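Side-chain contacts in putative NAD(P)H:FMN oxidoreductase (Porphyromonas gingivalis W83, PDB 3GE5), which binds flavin mononucleotide and, as a member of the nitroreductase family, probably catalyses flavin-dependent redox reactions: residues D26-L29 with I30-F33; I44-P47 with V48-E51. All blocks are in the same frame, centred on the assembly; numbering follows the deposited sequence. Where two conformers were deposited one is given.

Contact 1: residues D26-L29 with I30-F33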
ATOM      1  N   ASP A  26      14.967  16.784  10.947  0.50 32.00           N
ATOM      2  CA  ASP A  26      13.703  17.433  11.210  0.50 29.66           C
ATOM      3  C   ASP A  26      12.578  16.884  10.335  0.50 26.09           C
ATOM      4  O   ASP A  26      11.437  17.305  10.473  0.50 24.87           O
ATOM      5  CB  ASP A  26      13.871  18.933  10.954  0.50 29.05           C
ATOM      6  CG  ASP A  26      14.735  19.214   9.752  0.50 29.21           C
ATOM      7  OD1 ASP A  26      15.294  18.237   9.193  0.50 24.25           O
ATOM      8  OD2 ASP A  26      14.865  20.395   9.375  0.50 36.81           O
ATOM      9  N   PHE A  27      12.870  15.910   9.474  1.00 24.40           N
ATOM     10  CA  PHE A  27      11.874  15.429   8.546  1.00 23.28           C
ATOM     11  C   PHE A  27      10.914  14.523   9.297  1.00 21.32           C
ATOM     12  O   PHE A  27      11.334  13.578  10.000  1.00 23.88           O
ATOM     13  CB  PHE A  27      12.544  14.686   7.392  1.00 23.98           C
ATOM     14  CG  PHE A  27      11.578  14.083   6.436  1.00 23.23           C
ATOM     15  CD1 PHE A  27      10.930  14.878   5.496  1.00 23.57           C
ATOM     16  CD2 PHE A  27      11.278  12.729   6.500  1.00 27.92           C
ATOM     17  CE1 PHE A  27      10.026  14.329   4.608  1.00 22.60           C
ATOM     18  CE2 PHE A  27      10.377  12.160   5.615  1.00 27.42           C
ATOM     19  CZ  PHE A  27       9.751  12.970   4.653  1.00 25.52           C
ATOM     20  N   ARG A  28       9.621  14.814   9.159  1.00 18.30           N
ATOM     21  CA  ARG A  28       8.578  13.988   9.725  1.00 16.98           C
ATOM     22  C   ARG A  28       7.735  13.420   8.592  1.00 19.08           C
ATOM     23  O   ARG A  28       7.107  14.167   7.852  1.00 18.79           O
ATOM     24  CB  ARG A  28       7.685  14.806  10.675  1.00 16.10           C
ATOM     25  CG  ARG A  28       8.441  15.452  11.801  1.00 18.65           C
ATOM     26  CD  ARG A  28       7.509  16.192  12.738  1.00 17.92           C
ATOM     27  NE  ARG A  28       8.264  16.966  13.694  1.00 18.07           N
ATOM     28  CZ  ARG A  28       7.735  17.654  14.701  1.00 19.24           C
ATOM     29  NH1 ARG A  28       6.436  17.605  14.931  1.00 18.23           N
ATOM     30  NH2 ARG A  28       8.518  18.363  15.493  1.00 17.94           N
ATOM     31  N   LEU A  29       7.734  12.104   8.454  1.00 16.65           N
ATOM     32  CA  LEU A  29       6.974  11.458   7.394  1.00 16.62           C
ATOM     33  C   LEU A  29       5.505  11.842   7.402  1.00 17.85           C
ATOM     34  O   LEU A  29       4.922  12.098   6.367  1.00 18.50           O
ATOM     35  CB  LEU A  29       7.203   9.931   7.410  1.00 14.64           C
ATOM     36  CG  LEU A  29       6.771   9.178   6.135  1.00 18.20           C
ATOM     37  CD1 LEU A  29       7.703   9.481   4.945  1.00 19.78           C
ATOM     38  CD2 LEU A  29       6.758   7.638   6.479  1.00 16.20           C
ATOM     39  N   ILE A  30       4.909  11.911   8.586  1.00 16.35           N
ATOM     40  CA  ILE A  30       3.501  12.243   8.673  1.00 17.54           C
ATOM     41  C   ILE A  30       3.257  13.713   8.278  1.00 16.07           C
ATOM     42  O   ILE A  30       2.560  14.001   7.292  1.00 16.07           O
ATOM     43  CB  ILE A  30       2.899  11.957  10.063  1.00 16.84           C
ATOM     44  CG1 ILE A  30       2.816  10.442  10.351  1.00 18.06           C
ATOM     45  CG2 ILE A  30       1.474  12.611  10.200  1.00 17.39           C
ATOM     46  CD1 ILE A  30       2.635  10.078  11.852  1.00 16.48           C
ATOM     47  N   GLU A  31       3.797  14.654   9.060  1.00 18.68           N
ATOM     48  CA  GLU A  31       3.480  16.073   8.814  1.00 17.78           C
ATOM     49  C   GLU A  31       3.999  16.626   7.478  1.00 18.63           C
ATOM     50  O   GLU A  31       3.327  17.448   6.826  1.00 20.73           O
ATOM     51  CB  GLU A  31       3.986  16.936   9.968  1.00 16.73           C
ATOM     52  CG  GLU A  31       3.261  16.651  11.284  1.00 19.56           C
ATOM     53  CD  GLU A  31       4.029  15.724  12.205  1.00 22.04           C
ATOM     54  OE1 GLU A  31       4.611  14.728  11.718  1.00 18.36           O
ATOM     55  OE2 GLU A  31       4.056  16.023  13.426  1.00 24.85           O
ATOM     56  N   ASP A  32       5.182  16.181   7.071  1.00 17.49           N
ATOM     57  CA  ASP A  32       5.878  16.803   5.952  1.00 18.54           C
ATOM     58  C   ASP A  32       5.611  16.108   4.640  1.00 21.11           C
ATOM     59  O   ASP A  32       5.945  16.636   3.593  1.00 23.22           O
ATOM     60  CB  ASP A  32       7.383  16.815   6.205  1.00 18.34           C
ATOM     61  CG  ASP A  32       7.758  17.657   7.373  1.00 20.29           C
ATOM     62  OD1 ASP A  32       6.966  18.578   7.723  1.00 20.05           O
ATOM     63  OD2 ASP A  32       8.839  17.396   7.942  1.00 17.16           O
ATOM     64  N   PHE A  33       5.045  14.912   4.690  1.00 19.08           N
ATOM     65  CA  PHE A  33       4.942  14.100   3.482  1.00 18.78           C
ATOM     66  C   PHE A  33       3.554  13.480   3.326  1.00 19.46           C
ATOM     67  O   PHE A  33       2.841  13.811   2.377  1.00 18.88           O
ATOM     68  CB  PHE A  33       6.055  13.067   3.457  1.00 18.56           C
ATOM     69  CG  PHE A  33       6.122  12.320   2.150  1.00 17.78           C
ATOM     70  CD1 PHE A  33       6.495  12.958   0.984  1.00 20.03           C
ATOM     71  CD2 PHE A  33       5.703  11.007   2.093  1.00 19.99           C
ATOM     72  CE1 PHE A  33       6.490  12.237  -0.230  1.00 17.75           C
ATOM     73  CE2 PHE A  33       5.712  10.314   0.901  1.00 22.36           C
ATOM     74  CZ  PHE A  33       6.115  10.928  -0.239  1.00 20.07           C
TER

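Contact 2: residues I44-P47 with V48-E51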
ATOM      1  N   ILE A  44      -3.279  20.602 -14.967  1.00 19.28           N
ATOM      2  CA  ILE A  44      -2.907  21.587 -15.988  1.00 21.23           C
ATOM      3  C   ILE A  44      -2.221  20.858 -17.141  1.00 20.93           C
ATOM      4  O   ILE A  44      -1.954  19.660 -17.060  1.00 21.61           O
ATOM      5  CB  ILE A  44      -2.027  22.705 -15.402  1.00 20.41           C
ATOM      6  CG1 ILE A  44      -0.753  22.112 -14.762  1.00 22.53           C
ATOM      7  CG2 ILE A  44      -2.824  23.497 -14.385  1.00 25.45           C
ATOM      8  CD1 ILE A  44       0.233  23.144 -14.216  1.00 19.42           C
ATOM      9  N   ASP A  45      -1.951  21.585 -18.223  1.00 24.32           N
ATOM     10  CA  ASP A  45      -1.364  21.001 -19.422  1.00 30.48           C
ATOM     11  C   ASP A  45       0.118  20.667 -19.349  1.00 29.68           C
ATOM     12  O   ASP A  45       0.643  20.000 -20.236  1.00 33.37           O
ATOM     13  CB  ASP A  45      -1.618  21.931 -20.617  1.00 33.57           C
ATOM     14  CG  ASP A  45      -3.068  21.927 -21.037  1.00 45.36           C
ATOM     15  OD1 ASP A  45      -3.792  20.994 -20.606  1.00 56.61           O
ATOM     16  OD2 ASP A  45      -3.479  22.835 -21.801  1.00 60.39           O
ATOM     17  N   ARG A  46       0.806  21.121 -18.319  1.00 28.84           N
ATOM     18  CA  ARG A  46       2.242  20.947 -18.280  1.00 27.41           C
ATOM     19  C   ARG A  46       2.606  19.476 -18.488  1.00 26.66           C
ATOM     20  O   ARG A  46       2.099  18.619 -17.795  1.00 26.07           O
ATOM     21  CB  ARG A  46       2.779  21.448 -16.956  1.00 26.69           C
ATOM     22  CG  ARG A  46       4.294  21.423 -16.866  1.00 24.62           C
ATOM     23  CD  ARG A  46       4.751  22.017 -15.573  1.00 30.00           C
ATOM     24  NE  ARG A  46       6.115  21.606 -15.300  1.00 34.19           N
ATOM     25  CZ  ARG A  46       6.766  21.858 -14.166  1.00 42.58           C
ATOM     26  NH1 ARG A  46       6.182  22.534 -13.177  1.00 41.97           N
ATOM     27  NH2 ARG A  46       8.022  21.434 -14.030  1.00 43.08           N
ATOM     28  N   PRO A  47       3.467  19.179 -19.461  1.00 25.39           N
ATOM     29  CA  PRO A  47       3.878  17.798 -19.604  1.00 26.83           C
ATOM     30  C   PRO A  47       4.701  17.296 -18.414  1.00 24.78           C
ATOM     31  O   PRO A  47       5.524  18.040 -17.832  1.00 24.25           O
ATOM     32  CB  PRO A  47       4.735  17.800 -20.880  1.00 29.39           C
ATOM     33  CG  PRO A  47       4.971  19.176 -21.232  1.00 31.76           C
ATOM     34  CD  PRO A  47       4.050  20.062 -20.487  1.00 28.81           C
ATOM     35  N   VAL A  48       4.460  16.045 -18.067  1.00 21.05           N
ATOM     36  CA  VAL A  48       5.218  15.353 -17.024  1.00 20.46           C
ATOM     37  C   VAL A  48       6.579  14.933 -17.584  1.00 19.81           C
ATOM     38  O   VAL A  48       6.659  14.253 -18.605  1.00 21.12           O
ATOM     39  CB  VAL A  48       4.430  14.154 -16.476  1.00 20.44           C
ATOM     40  CG1 VAL A  48       5.239  13.377 -15.435  1.00 18.77           C
ATOM     41  CG2 VAL A  48       3.078  14.624 -15.895  1.00 24.97           C
ATOM     42  N   GLU A  49       7.650  15.339 -16.916  1.00 21.03           N
ATOM     43  CA  GLU A  49       8.998  15.025 -17.381  1.00 19.81           C
ATOM     44  C   GLU A  49       9.199  13.523 -17.410  1.00 22.24           C
ATOM     45  O   GLU A  49       8.793  12.825 -16.491  1.00 17.64           O
ATOM     46  CB  GLU A  49      10.063  15.663 -16.489  1.00 19.09           C
ATOM     47  CG  GLU A  49      10.115  17.168 -16.548  1.00 20.61           C
ATOM     48  CD  GLU A  49       9.146  17.875 -15.593  1.00 24.78           C
ATOM     49  OE1 GLU A  49       8.195  17.252 -15.071  1.00 19.69           O
ATOM     50  OE2 GLU A  49       9.366  19.080 -15.358  1.00 28.07           O
ATOM     51  N   GLU A  50       9.848  13.033 -18.463  1.00 21.84           N
ATOM     52  CA  GLU A  50      10.169  11.613 -18.608  1.00 21.81           C
ATOM     53  C   GLU A  50      10.808  11.017 -17.348  1.00 18.89           C
ATOM     54  O   GLU A  50      10.458   9.903 -16.935  1.00 19.46           O
ATOM     55  CB  GLU A  50      11.118  11.415 -19.798  1.00 24.51           C
ATOM     56  CG  GLU A  50      11.194   9.994 -20.305  1.00 35.25           C
ATOM     57  CD  GLU A  50       9.915   9.577 -21.022  1.00 47.17           C
ATOM     58  OE1 GLU A  50       9.077  10.471 -21.289  1.00 48.09           O
ATOM     59  OE2 GLU A  50       9.763   8.368 -21.317  1.00 53.66           O
ATOM     60  N   GLU A  51      11.762  11.750 -16.783  1.00 18.67           N
ATOM     61  CA  GLU A  51      12.521  11.260 -15.639  1.00 20.99           C
ATOM     62  C   GLU A  51      11.622  11.101 -14.420  1.00 18.93           C
ATOM     63  O   GLU A  51      11.878  10.223 -13.584  1.00 20.93           O
ATOM     64  CB  GLU A  51      13.700  12.186 -15.316  1.00 21.96           C
ATOM     65  CG  GLU A  51      13.340  13.684 -15.161  1.00 36.23           C
ATOM     66  CD  GLU A  51      13.431  14.547 -16.485  1.00 43.94           C
ATOM     67  OE1 GLU A  51      13.171  14.060 -17.645  1.00 32.92           O
ATOM     68  OE2 GLU A  51      13.729  15.763 -16.326  1.00 51.41           O
TER

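Contact 1: residues D26-L29 with I30-F33
Glu31 meets Arg28 three residues back, where the chain turns into helix 29-34. The glutamate chain bends at its second torsion (chi2 99°) and folds back against the extended arginine chain, OE1 lying 3.4 Å from Arg28 CD. OE2 then takes a hydrogen bond from Arg28 NH1 at 3.2 Å, as part of a salt bridge. The donor keeps OE2 in the guanidinium plane, but approaches from well above the carboxylate plane, the two planes being 66° apart. Asp32 comes next and closes a ring with Arg28: its own N-H binds Arg28 O at 2.9 Å, while its OD2 receives the N-H of Arg28 at 3.0 Å in a nearly straight bond of 170°. An aspartate suits this place because its short side chain reaches back just one turn, engaging a backbone N-H ahead of the helix. Its CB also brushes the ring of Phe27, 4.0 Å from CE1. Phe33 follows. Its N-H makes a weak bond to Leu29 O, where the helix has a wider, pi-type turn, and its CB lies 3.9 Å from Phe27 CZ. Leu29 and Phe33 run side by side, with CD1 of the leucine 3.8 Å from CD2 of the ring. Phe33 packs on Leu133 and His136 of helix 120-137, Leu29 on Glu134 of the second subunit, and in the preceding loop Phe27 meets Phe27 of that subunit ring to ring.

Contact 2: residues I44-P47 with V48-E51
The hydrogen bond from Arg46 NH2 to Glu49 OE2, part of a salt bridge, measures 3.0 Å and is bent to 145°. It uses the syn lone pair of OE2, on the side of the other oxygen, while OE2 itself is tilted 21° out of the guanidinium plane. Carboxylate and guanidinium are steeply turned against each other, and a single nitrogen makes the bond. Tyr173 meets both partners, its hydroxyl hydrogen-bonded to Glu49 OE1 and its ring in a cation-pi contact with Arg46. Arginine has the length for this: CG leaves anti to the backbone N and the chain stays extended to NE, carrying the charge far enough to meet the residue three places on. Glu49 meets it by bending at chi2 (86°), which brings the carboxylate back over the preceding residues. Glu49 stands at the N-cap position of helix 50-62, so the bridge spans the approach to that helix in a member of the nitroreductase family. Between the partners the backbone is stretched out; Pro47, whose ring restrains phi, suits such a run, and Arg46 O stays 3.5 Å from Val48 N with no hydrogen bond between them. Val48, branched and apolar, directs its side chain away from the residues before it and packs on Leu140.

Overall arrangement
Both contacts lie where a loop enters a helix, and both contain an arginine-glutamate salt bridge between residues three apart, yet their settings differ. Contact 1 is partly buried: charged groups occupy its outer side, and apolar side chains on the inner side join helix 120-137 and the second subunit. Contact 2 is a surface contact untouched by the other chain, and a tyrosine from elsewhere in the same chain meets both ends of its salt bridge. Backbone hydrogen bonding matters in the first, whereas side chains alone bond across the second. Their centres stand 26 Å apart, without touching, at the starts of successive helices, 29-34 and 50-62.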